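Local coordinates for putative ABC transporter amino acid-binding protein (PDB 2Q88), which binds the compatible solute ectoine and probably delivers it to an ABC transporter for uptake by the bacterium, at residues A[21-24]-A[25-29]; A[39-42]-A[43-47]; A[142-146]-A[147-151]; A[246-249]-A[250-254]. All coordinates share one frame; numbering follows the deposited sequence.

Contact 1 of 4, residues A[21-24]-A[25-29]; sequences NEPP and FTAVG. With 4CS ((4S)-2-methyl-1,4,5,6-tetrahydropyrimidine-4-carboxylic acid), chain F.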
loop_
_atom_site.group_PDB
_atom_site.type_symbol
_atom_site.label_atom_id
_atom_site.label_comp_id
_atom_site.label_asym_id
_atom_site.label_seq_id
_atom_site.Cartn_x
_atom_site.Cartn_y
_atom_site.Cartn_z
ATOM N N ASN A 21 4.302 -7.257 -2.588
ATOM C CA ASN A 21 4.020 -8.558 -1.944
ATOM C C ASN A 21 3.657 -8.408 -0.449
ATOM O O ASN A 21 4.415 -8.796 0.437
ATOM C CB ASN A 21 5.171 -9.553 -2.145
ATOM C CG ASN A 21 4.750 -10.990 -1.897
ATOM O OD1 ASN A 21 3.558 -11.310 -1.873
ATOM N ND2 ASN A 21 5.728 -11.865 -1.710
ATOM N N GLU A 22 2.497 -7.820 -0.192
ATOM C CA GLU A 22 2.019 -7.553 1.169
ATOM C C GLU A 22 0.513 -7.813 1.206
ATOM O O GLU A 22 -0.282 -6.890 1.021
ATOM C CB GLU A 22 2.328 -6.107 1.579
ATOM C CG GLU A 22 1.888 -5.756 3.006
ATOM C CD GLU A 22 2.033 -4.280 3.329
ATOM O OE1 GLU A 22 3.124 -3.731 3.065
ATOM O OE2 GLU A 22 1.062 -3.670 3.864
ATOM N N PRO A 23 0.115 -9.075 1.391
ATOM C CA PRO A 23 -1.307 -9.415 1.444
ATOM C C PRO A 23 -2.034 -8.635 2.552
ATOM O O PRO A 23 -1.453 -8.451 3.626
ATOM C CB PRO A 23 -1.313 -10.926 1.753
ATOM C CG PRO A 23 0.051 -11.440 1.374
ATOM C CD PRO A 23 0.991 -10.260 1.505
ATOM N N PRO A 24 -3.294 -8.236 2.350
ATOM C CA PRO A 24 -4.083 -8.484 1.135
ATOM C C PRO A 24 -4.045 -7.396 0.051
ATOM O O PRO A 24 -4.884 -7.424 -0.860
ATOM C CB PRO A 24 -5.504 -8.553 1.691
ATOM C CG PRO A 24 -5.500 -7.524 2.794
ATOM C CD PRO A 24 -4.108 -7.601 3.400
ATOM N N PHE A 25 -3.100 -6.463 0.135
ATOM C CA PHE A 25 -2.924 -5.452 -0.906
ATOM C C PHE A 25 -2.371 -6.062 -2.200
ATOM O O PHE A 25 -2.886 -5.783 -3.281
ATOM C CB PHE A 25 -2.003 -4.337 -0.428
ATOM C CG PHE A 25 -2.567 -3.529 0.712
ATOM C CD1 PHE A 25 -2.430 -3.962 2.022
ATOM C CD2 PHE A 25 -3.220 -2.321 0.470
ATOM C CE1 PHE A 25 -2.945 -3.203 3.094
ATOM C CE2 PHE A 25 -3.730 -1.554 1.528
ATOM C CZ PHE A 25 -3.590 -1.999 2.838
ATOM N N THR A 26 -1.325 -6.880 -2.072
ATOM C CA THR A 26 -0.675 -7.547 -3.214
ATOM C C THR A 26 -0.205 -8.900 -2.732
ATOM O O THR A 26 0.133 -9.063 -1.560
ATOM C CB THR A 26 0.563 -6.770 -3.724
ATOM O OG1 THR A 26 1.467 -6.555 -2.639
ATOM C CG2 THR A 26 0.206 -5.350 -4.208
ATOM N N ALA A 27 -0.169 -9.878 -3.628
ATOM C CA ALA A 27 0.272 -11.221 -3.268
ATOM C C ALA A 27 0.760 -11.891 -4.537
ATOM O O ALA A 27 0.310 -11.541 -5.620
ATOM C CB ALA A 27 -0.875 -12.021 -2.667
ATOM N N VAL A 28 1.680 -12.839 -4.401
ATOM C CA VAL A 28 2.135 -13.627 -5.546
ATOM C C VAL A 28 1.973 -15.116 -5.231
ATOM O O VAL A 28 2.463 -15.599 -4.216
ATOM C CB VAL A 28 3.598 -13.303 -5.930
ATOM C CG1 VAL A 28 4.024 -14.087 -7.182
ATOM C CG2 VAL A 28 3.772 -11.786 -6.152
ATOM N N GLY A 29 1.272 -15.830 -6.104
ATOM C CA GLY A 29 1.107 -17.274 -5.936
ATOM C C GLY A 29 2.382 -18.024 -6.279
ATOM O O GLY A 29 3.321 -17.451 -6.850
HETATM O O 4CS F . 3.633 3.616 2.230
HETATM C C 4CS F . 2.605 3.000 1.953
HETATM O OXT 4CS F . 1.879 3.391 1.031
HETATM C CA 4CS F . 2.210 1.772 2.764
HETATM C CB 4CS F . 3.391 0.894 3.131
HETATM C CAD 4CS F . 2.910 -0.286 3.982
HETATM N NAG 4CS F . 1.846 -1.022 3.250
HETATM C CAI 4CS F . 1.020 -0.375 2.318
HETATM C CAA 4CS F . -0.065 -1.160 1.561
HETATM N N 4CS F . 1.194 0.987 2.039
HETATM O O HOH W 1 2.438 -13.414 -1.183
#

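Contact 2 of 4, residues A[39-42]-A[43-47]; sequences PDVA and REIFK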
loop_
_atom_site.group_PDB
_atom_site.type_symbol
_atom_site.label_atom_id
_atom_site.label_comp_id
_atom_site.label_asym_id
_atom_site.label_seq_id
_atom_site.Cartn_x
_atom_site.Cartn_y
_atom_site.Cartn_z
ATOM N N PRO A 39 -3.689 -5.353 -7.463
ATOM C CA PRO A 39 -3.525 -5.979 -8.782
ATOM C C PRO A 39 -4.819 -6.554 -9.374
ATOM O O PRO A 39 -4.963 -6.566 -10.594
ATOM C CB PRO A 39 -2.524 -7.097 -8.514
ATOM C CG PRO A 39 -1.798 -6.641 -7.278
ATOM C CD PRO A 39 -2.894 -6.059 -6.438
ATOM N N ASP A 40 -5.748 -7.019 -8.541
ATOM C CA ASP A 40 -7.017 -7.550 -9.068
ATOM C C ASP A 40 -7.862 -6.443 -9.706
ATOM O O ASP A 40 -8.419 -6.618 -10.791
ATOM C CB ASP A 40 -7.831 -8.277 -7.992
ATOM C CG ASP A 40 -7.414 -9.744 -7.795
ATOM O OD1 ASP A 40 -6.396 -10.214 -8.354
ATOM O OD2 ASP A 40 -8.061 -10.518 -7.061
ATOM N N VAL A 41 -7.967 -5.307 -9.027
ATOM C CA VAL A 41 -8.665 -4.143 -9.567
ATOM C C VAL A 41 -7.978 -3.643 -10.850
ATOM O O VAL A 41 -8.643 -3.367 -11.858
ATOM C CB VAL A 41 -8.766 -3.018 -8.511
ATOM C CG1 VAL A 41 -9.167 -1.680 -9.148
ATOM C CG2 VAL A 41 -9.762 -3.394 -7.440
ATOM N N ALA A 42 -6.648 -3.537 -10.794
ATOM C CA ALA A 42 -5.857 -3.018 -11.893
ATOM C C ALA A 42 -5.945 -3.936 -13.099
ATOM O O ALA A 42 -6.061 -3.465 -14.230
ATOM C CB ALA A 42 -4.402 -2.841 -11.466
ATOM N N ARG A 43 -5.914 -5.245 -12.859
ATOM C CA ARG A 43 -5.998 -6.207 -13.960
ATOM C C ARG A 43 -7.342 -6.095 -14.654
ATOM O O ARG A 43 -7.402 -6.120 -15.875
ATOM C CB ARG A 43 -5.784 -7.645 -13.486
ATOM C CG ARG A 43 -5.877 -8.673 -14.620
ATOM C CD ARG A 43 -5.928 -10.111 -14.135
ATOM N NE ARG A 43 -4.763 -10.381 -13.306
ATOM C CZ ARG A 43 -3.563 -10.704 -13.770
ATOM N NH1 ARG A 43 -3.346 -10.828 -15.087
ATOM N NH2 ARG A 43 -2.573 -10.913 -12.906
ATOM N N GLU A 44 -8.409 -5.956 -13.868
ATOM C CA GLU A 44 -9.760 -5.852 -14.423
ATOM C C GLU A 44 -9.947 -4.580 -15.254
ATOM O O GLU A 44 -10.515 -4.629 -16.345
ATOM C CB GLU A 44 -10.834 -5.971 -13.324
ATOM C CG GLU A 44 -12.269 -6.072 -13.842
ATOM C CD GLU A 44 -12.452 -7.119 -14.954
ATOM O OE1 GLU A 44 -13.103 -6.791 -15.977
ATOM O OE2 GLU A 44 -11.954 -8.266 -14.821
ATOM N N ILE A 45 -9.466 -3.443 -14.753
ATOM C CA ILE A 45 -9.573 -2.196 -15.524
ATOM C C ILE A 45 -8.760 -2.273 -16.828
ATOM O O ILE A 45 -9.266 -1.968 -17.916
ATOM C CB ILE A 45 -9.176 -0.985 -14.665
ATOM C CG1 ILE A 45 -10.270 -0.727 -13.613
ATOM C CG2 ILE A 45 -8.974 0.264 -15.549
ATOM C CD1 ILE A 45 -9.913 0.239 -12.508
ATOM N N PHE A 46 -7.502 -2.695 -16.720
ATOM C CA PHE A 46 -6.666 -2.799 -17.914
ATOM C C PHE A 46 -7.297 -3.698 -18.958
ATOM O O PHE A 46 -7.266 -3.380 -20.146
ATOM C CB PHE A 46 -5.241 -3.241 -17.571
ATOM C CG PHE A 46 -4.345 -2.106 -17.151
ATOM C CD1 PHE A 46 -4.081 -1.048 -18.024
ATOM C CD2 PHE A 46 -3.745 -2.104 -15.892
ATOM C CE1 PHE A 46 -3.244 0.022 -17.634
ATOM C CE2 PHE A 46 -2.919 -1.053 -15.490
ATOM C CZ PHE A 46 -2.664 0.013 -16.361
ATOM N N LYS A 47 -7.883 -4.808 -18.518
ATOM C CA LYS A 47 -8.601 -5.699 -19.432
ATOM C C LYS A 47 -9.711 -4.943 -20.156
ATOM O O LYS A 47 -9.864 -5.064 -21.380
ATOM C CB LYS A 47 -9.187 -6.904 -18.691
ATOM C CG LYS A 47 -9.834 -7.904 -19.644
ATOM C CD LYS A 47 -10.513 -9.071 -18.950
ATOM C CE LYS A 47 -11.379 -9.834 -19.957
ATOM N NZ LYS A 47 -11.882 -11.128 -19.409
#

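Contact 3 of 4, residues A[142-146]-A[147-151]; sequences AGVPR and DRVIV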
loop_
_atom_site.group_PDB
_atom_site.type_symbol
_atom_site.label_atom_id
_atom_site.label_comp_id
_atom_site.label_asym_id
_atom_site.label_seq_id
_atom_site.Cartn_x
_atom_site.Cartn_y
_atom_site.Cartn_z
ATOM N N ALA A 142 6.905 11.618 14.382
ATOM C CA ALA A 142 6.583 11.593 15.815
ATOM C C ALA A 142 7.822 11.843 16.662
ATOM O O ALA A 142 7.731 12.016 17.889
ATOM C CB ALA A 142 5.958 10.255 16.195
ATOM N N GLY A 143 8.981 11.844 16.009
ATOM C CA GLY A 143 10.241 12.101 16.690
ATOM C C GLY A 143 11.077 10.870 16.983
ATOM O O GLY A 143 12.065 10.966 17.703
ATOM N N VAL A 144 10.693 9.703 16.452
ATOM C CA VAL A 144 11.555 8.524 16.600
ATOM C C VAL A 144 12.801 8.789 15.752
ATOM O O VAL A 144 12.679 9.061 14.552
ATOM C CB VAL A 144 10.863 7.215 16.159
ATOM C CG1 VAL A 144 11.753 6.008 16.455
ATOM C CG2 VAL A 144 9.516 7.069 16.847
ATOM N N PRO A 145 13.981 8.756 16.376
ATOM C CA PRO A 145 15.244 8.975 15.664
ATOM C C PRO A 145 15.435 7.953 14.555
ATOM O O PRO A 145 14.949 6.827 14.674
ATOM C CB PRO A 145 16.297 8.742 16.752
ATOM C CG PRO A 145 15.589 8.986 18.020
ATOM C CD PRO A 145 14.200 8.535 17.819
ATOM N N ARG A 146 16.156 8.338 13.507
ATOM C CA ARG A 146 16.377 7.472 12.342
ATOM C C ARG A 146 16.911 6.094 12.739
ATOM O O ARG A 146 16.492 5.081 12.184
ATOM C CB ARG A 146 17.331 8.155 11.346
ATOM C CG ARG A 146 17.693 7.334 10.117
ATOM C CD ARG A 146 16.560 7.165 9.117
ATOM N NE ARG A 146 15.796 5.935 9.342
ATOM C CZ ARG A 146 14.863 5.482 8.509
ATOM N NH1 ARG A 146 14.569 6.169 7.415
ATOM N NH2 ARG A 146 14.219 4.352 8.768
ATOM N N ASP A 147 17.806 6.057 13.725
ATOM C CA ASP A 147 18.435 4.797 14.120
ATOM C C ASP A 147 17.525 3.846 14.919
ATOM O O ASP A 147 17.893 2.694 15.159
ATOM C CB ASP A 147 19.787 5.031 14.807
ATOM C CG ASP A 147 19.677 5.814 16.114
ATOM O OD1 ASP A 147 18.560 6.103 16.597
ATOM O OD2 ASP A 147 20.689 6.197 16.738
ATOM N N ARG A 148 16.339 4.321 15.300
ATOM C CA ARG A 148 15.332 3.469 15.951
ATOM C C ARG A 148 14.149 3.152 15.037
ATOM O O ARG A 148 13.206 2.474 15.449
ATOM C CB ARG A 148 14.826 4.107 17.250
ATOM C CG ARG A 148 15.897 4.292 18.295
ATOM C CD ARG A 148 15.359 4.328 19.703
ATOM N NE ARG A 148 14.958 5.659 20.160
ATOM C CZ ARG A 148 13.706 6.050 20.403
ATOM N NH1 ARG A 148 12.673 5.233 20.192
ATOM N NH2 ARG A 148 13.480 7.282 20.849
ATOM N N VAL A 149 14.197 3.649 13.801
ATOM C CA VAL A 149 13.242 3.255 12.772
ATOM C C VAL A 149 13.973 2.313 11.819
ATOM O O VAL A 149 14.837 2.733 11.065
ATOM C CB VAL A 149 12.623 4.458 12.018
ATOM C CG1 VAL A 149 11.570 3.966 11.005
ATOM C CG2 VAL A 149 11.976 5.413 12.985
ATOM N N ILE A 150 13.625 1.032 11.902
ATOM C CA ILE A 150 14.396 -0.032 11.293
ATOM C C ILE A 150 13.697 -0.503 10.023
ATOM O O ILE A 150 12.545 -0.916 10.061
ATOM C CB ILE A 150 14.535 -1.221 12.292
ATOM C CG1 ILE A 150 15.090 -0.767 13.662
ATOM C CG2 ILE A 150 15.299 -2.401 11.669
ATOM C CD1 ILE A 150 16.411 0.018 13.630
ATOM N N VAL A 151 14.383 -0.424 8.892
ATOM C CA VAL A 151 13.767 -0.848 7.635
ATOM C C VAL A 151 13.548 -2.362 7.668
ATOM O O VAL A 151 14.445 -3.109 8.062
ATOM C CB VAL A 151 14.623 -0.441 6.428
ATOM C CG1 VAL A 151 14.026 -0.965 5.126
ATOM C CG2 VAL A 151 14.790 1.103 6.380
#

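Contact 4 of 4, residues A[246-249]-A[250-254]; sequences MSTT and REKLC. With CD (cadmium ion), chain B.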
loop_
_atom_site.group_PDB
_atom_site.type_symbol
_atom_site.label_atom_id
_atom_site.label_comp_id
_atom_site.label_asym_id
_atom_site.label_seq_id
_atom_site.Cartn_x
_atom_site.Cartn_y
_atom_site.Cartn_z
ATOM N N MET A 246 -15.316 5.114 -1.706
ATOM C CA MET A 246 -16.376 5.894 -2.350
ATOM C C MET A 246 -16.844 7.129 -1.548
ATOM O O MET A 246 -17.593 7.960 -2.068
ATOM C CB MET A 246 -17.548 4.970 -2.700
ATOM C CG MET A 246 -17.182 3.951 -3.791
ATOM S SD MET A 246 -18.349 2.598 -3.993
ATOM C CE MET A 246 -19.767 3.494 -4.638
ATOM N N SER A 247 -16.396 7.254 -0.298
ATOM C CA SER A 247 -16.717 8.430 0.534
ATOM C C SER A 247 -15.723 9.582 0.354
ATOM O O SER A 247 -15.896 10.657 0.938
ATOM C CB SER A 247 -16.776 8.048 2.016
ATOM O OG SER A 247 -17.879 7.197 2.282
ATOM N N THR A 248 -14.678 9.365 -0.443
ATOM C CA THR A 248 -13.622 10.379 -0.563
ATOM C C THR A 248 -13.129 10.569 -2.007
ATOM O O THR A 248 -13.644 9.935 -2.931
ATOM C CB THR A 248 -12.468 10.095 0.469
ATOM O OG1 THR A 248 -11.528 11.178 0.466
ATOM C CG2 THR A 248 -11.634 8.850 0.087
ATOM N N THR A 249 -12.170 11.471 -2.213
ATOM C CA THR A 249 -11.670 11.756 -3.559
ATOM C C THR A 249 -10.172 11.962 -3.539
ATOM O O THR A 249 -9.591 12.204 -2.480
ATOM C CB THR A 249 -12.321 13.021 -4.172
ATOM O OG1 THR A 249 -11.987 14.162 -3.372
ATOM C CG2 THR A 249 -13.842 12.960 -4.141
ATOM N N ARG A 250 -9.557 11.901 -4.718
ATOM C CA ARG A 250 -8.130 12.150 -4.850
ATOM C C ARG A 250 -7.762 13.537 -4.325
ATOM O O ARG A 250 -6.798 13.674 -3.587
ATOM C CB ARG A 250 -7.678 11.975 -6.303
ATOM C CG ARG A 250 -6.174 12.137 -6.530
ATOM C CD ARG A 250 -5.762 12.323 -7.990
ATOM N NE ARG A 250 -6.595 13.307 -8.707
ATOM C CZ ARG A 250 -7.414 13.000 -9.717
ATOM N NH1 ARG A 250 -7.520 11.743 -10.144
ATOM N NH2 ARG A 250 -8.133 13.954 -10.296
ATOM N N GLU A 251 -8.541 14.560 -4.676
ATOM C CA GLU A 251 -8.179 15.916 -4.246
ATOM C C GLU A 251 -8.250 16.114 -2.728
ATOM O O GLU A 251 -7.394 16.790 -2.161
ATOM C CB GLU A 251 -8.969 16.990 -4.991
ATOM C CG GLU A 251 -8.216 18.320 -5.048
ATOM C CD GLU A 251 -9.106 19.501 -5.365
ATOM O OE1 GLU A 251 -8.571 20.579 -5.726
ATOM O OE2 GLU A 251 -10.343 19.372 -5.246
ATOM N N LYS A 252 -9.231 15.504 -2.067
ATOM C CA LYS A 252 -9.321 15.546 -0.592
ATOM C C LYS A 252 -8.161 14.838 0.123
ATOM O O LYS A 252 -7.656 15.324 1.139
ATOM C CB LYS A 252 -10.638 14.947 -0.112
ATOM C CG LYS A 252 -11.864 15.830 -0.302
ATOM C CD LYS A 252 -13.117 14.960 -0.338
ATOM C CE LYS A 252 -14.363 15.718 0.094
ATOM N NZ LYS A 252 -15.532 14.781 0.166
ATOM N N LEU A 253 -7.762 13.675 -0.389
ATOM C CA LEU A 253 -6.664 12.911 0.203
ATOM C C LEU A 253 -5.313 13.559 -0.076
ATOM O O LEU A 253 -4.366 13.374 0.677
ATOM C CB LEU A 253 -6.662 11.472 -0.319
ATOM C CG LEU A 253 -7.907 10.610 -0.105
ATOM C CD1 LEU A 253 -7.843 9.404 -1.012
ATOM C CD2 LEU A 253 -8.052 10.197 1.342
ATOM N N CYS A 254 -5.237 14.311 -1.171
ATOM C CA CYS A 254 -4.004 14.967 -1.602
ATOM C C CYS A 254 -3.861 16.403 -1.096
ATOM O O CYS A 254 -2.801 17.017 -1.259
ATOM C CB CYS A 254 -3.908 14.947 -3.129
ATOM S SG CYS A 254 -3.646 13.291 -3.822
HETATM CD CD CD B . -10.901 20.901 -7.228
HETATM O O HOH W 2 -11.781 18.921 -8.456
HETATM O O HOH W 3 -12.058 22.074 -5.681
HETATM O O HOH W 4 -9.690 20.538 -8.115
#

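Contact 1 of 4, residues A[21-24]-A[25-29]
The carbonyl oxygen of Glu-22 takes two backbone N-H groups from the residues that follow: Thr-26 N at 3.3 Å, in a nearly straight bond (N-H...O 166°), and Phe-25 N in a weak, bent one. The Thr-26 donor stands well above the carbonyl plane rather than in it. Between them Pro-23 and Pro-24 are joined by a cis peptide, and the chain folds as a type VI turn with the cis proline third. A second bond joins Glu-22 and Thr-26, from Glu-22 N to Thr-26 OG1 at 2.9 Å. The threonine chi1 of 55° lodges the hydroxyl between backbone N and carbonyl carbon, facing back toward the segment 21-24. Farther out, a water donates to Asn-21 OD1 and accepts weakly from Val-28 N, while Pro-23 CG rests on Ala-27 CB.

The turn presents two side chains to ectoine. Glu-22 runs out extended, CG opposite its own N (chi1 -179°), until both carboxylate oxygens meet the ligand nitrogen NAG. The bond from NAG to OE2 is the straighter, at 2.8 Å, and that to OE1 is weak; Ser-176 holds OE2 and Tyr-61 holds OE1, which would fix the carboxylate's rotation. Phe-25 offers a ring face, with the ligand methyl CAA 3.4 Å above its centre, consistent with a CH-pi contact, while Glu-22 O sits at the ring edge. An acidic group for the ring nitrogen and an aromatic face against the methyl form this side of the ectoine pocket of a family 3 solute-binding protein.

Contact 2 of 4, residues A[39-42]-A[43-47]
Arg-43 N bonds to Pro-39 O at 2.8 Å, opening a run of i to i+4 bonds in the middle of helix 37-48, an alpha helix of the solute-binding fold. Arg-43 CB brushes the same oxygen, and its chain then extends away until a bend at chi3 (-56°) turns the guanidinium to Asp-53, with which NH1 forms a salt bridge; NH2 adds a weak bond to Val-34 O. Asp-40, one turn back, stays apart from this pair: its OD1 is 5.2 Å from Arg-43 NE, and its OD2 is bonded to Tyr-238 OH instead.

At Glu-44 the backbone N meets Asp-40 O at 3.1 Å. The side chain bends at chi2 and leaves the contact, its OE1 paired with Arg-48 farther along the helix, so that this face of the helix carries charge.

Ile-45 N bonds to Val-41 O at 3.0 Å, and here the side chains meet as well. They run alongside each other in the same direction, Ile-45 CD1 against Val-41 CG1 at 3.9 Å, making one apolar strip. Helix 212-228 packs on Ile-45 through Phe-218, Leu-222 and Leu-225, and helix 230-235 on Val-41 through Ile-234 and Ile-235.

Phe-46 lies on another face of the helix, where its side chain packs on Val-51 and Val-54. Its N bonds to Ala-42 O at 3.0 Å (N-H...O 169°). With CG opposite the carbonyl carbon (chi1 -84°), the ring swings back along the helix and meets that oxygen obliquely, CD2 lying 3.2 Å from Ala-42 O.

Contact 3 of 4, residues A[142-146]-A[147-151]
Pro-145 O receives Arg-148 N at 2.9 Å, and Arg-146 O receives Val-149 N at 3.2 Å; these two bonds close the short 3-10 turn that leads into strand 149-151. The segment connects the helix to the second strand of a beta-alpha-beta unit made of strand 127-129, helix 134-141 and strand 149-151, the first and last strands being parallel neighbours. Gly-143 ends the preceding helix in a Schellman motif, with backbone angles at which a side chain would jam against the carbonyl before it.

Two guanidinium groups serve further carbonyl oxygens, one in the turn's own strand and three outside it. Arg-146 bends at chi2 and chi3 so that NH2 reaches Val-149 O at 2.9 Å, almost dead straight (175°), with the oxygen in the guanidinium plane at its edge. The same nitrogen also holds a salt bridge to Glu-136, so one donor group ties helix 134-141 to the strand.

Arg-148 runs the other way. NH1 is bonded to the carbonyl oxygens of Ile-119 and Ala-125 and NH2 to that of Ala-120, three acceptors at and beyond the end of helix 116-121. Its plane is roofed by Pro-145, CD standing 3.2 Å above it toward the rim. With a leucine at this position, the carbonyls of Ile-119, Ala-120 and Ala-125 would probably lose their common donor, and Pro-145 the flat group beneath it.

On the apolar side Val-144 crosses Arg-148 and Val-149 nearly at right angles, its CG1 touching Arg-148 CB at 3.7 Å and Val-149 CG2 at 3.5 Å.

Contact 4 of 4, residues A[246-249]-A[250-254]
Glu-251, whose CB lies 4.4 Å from Thr-249 OG1, holds a cadmium ion with both oxygens of its flat carboxylate, OE2 at 2.6 Å and OE1 at 2.8 Å; the metal is tilted out of the carboxylate plane. Two waters also bind the ion, and a third modelled very close to it is doubtful. Leu-253 N bonds to Thr-249 O at 3.1 Å, the first i to i+4 bond of helix 250-254, and Leu-253 CG leans on the same oxygen.

Thr-249 is the N-cap of this helix. Its OG1 sits between backbone N and carbonyl carbon (chi1 62°), facing into the first turn, where it accepts from Lys-252 N in a weak bond of 3.3 Å. The Lys-252 chain then stretches obliquely across the same hydroxyl, CD also 3.3 Å from OG1.

Thr-248 and Leu-253 pack across one another, nearly perpendicular. Thr-248 CG2 lies 4.0 Å from Leu-253 CD1 and equally far from Leu-253 CD2, and Thr-248 OG1 lies 3.7 Å from Leu-253 CG; Pro-95 and Cys-202 touch both residues. With Leu-253 cut back to an alanine, a gap would probably open beside Thr-248 CG2, and Pro-95 and Cys-202 would lose the leucine methyls packed on them.

Arg-250 and Cys-254 tie the helix to the rest of the chain, the arginine through NH1 to Tyr-92 O and the cysteine by a disulfide to Cys-87. The chemistry implies a short surface helix whose weak side-chain cap is backed by a covalent link, with an outward carboxylate able to take up a metal ion.

Overall arrangement
Contacts 1 and 2 are neighbours: Phe-25 O and Thr-26 CG2 pack on Pro-39 CD, so the turn that reaches ectoine rests on the start of helix 37-48. Contact 2 is the most buried, regular backbone bonding flanked by apolar packing, whereas contact 1 is partly buried and turns one carboxylate and one aromatic ring to the ligand. Contact 3 lies farthest from the chain's centre, about 36 Å from contact 2 between centres and across the chain's centre from it, and relies on arginines serving carbonyl oxygens. Contact 4 is as far out as contact 2 but at the surface, with a capped helix start, a disulfide and a metal-binding carboxylate. Only contacts 1 and 2 touch each other.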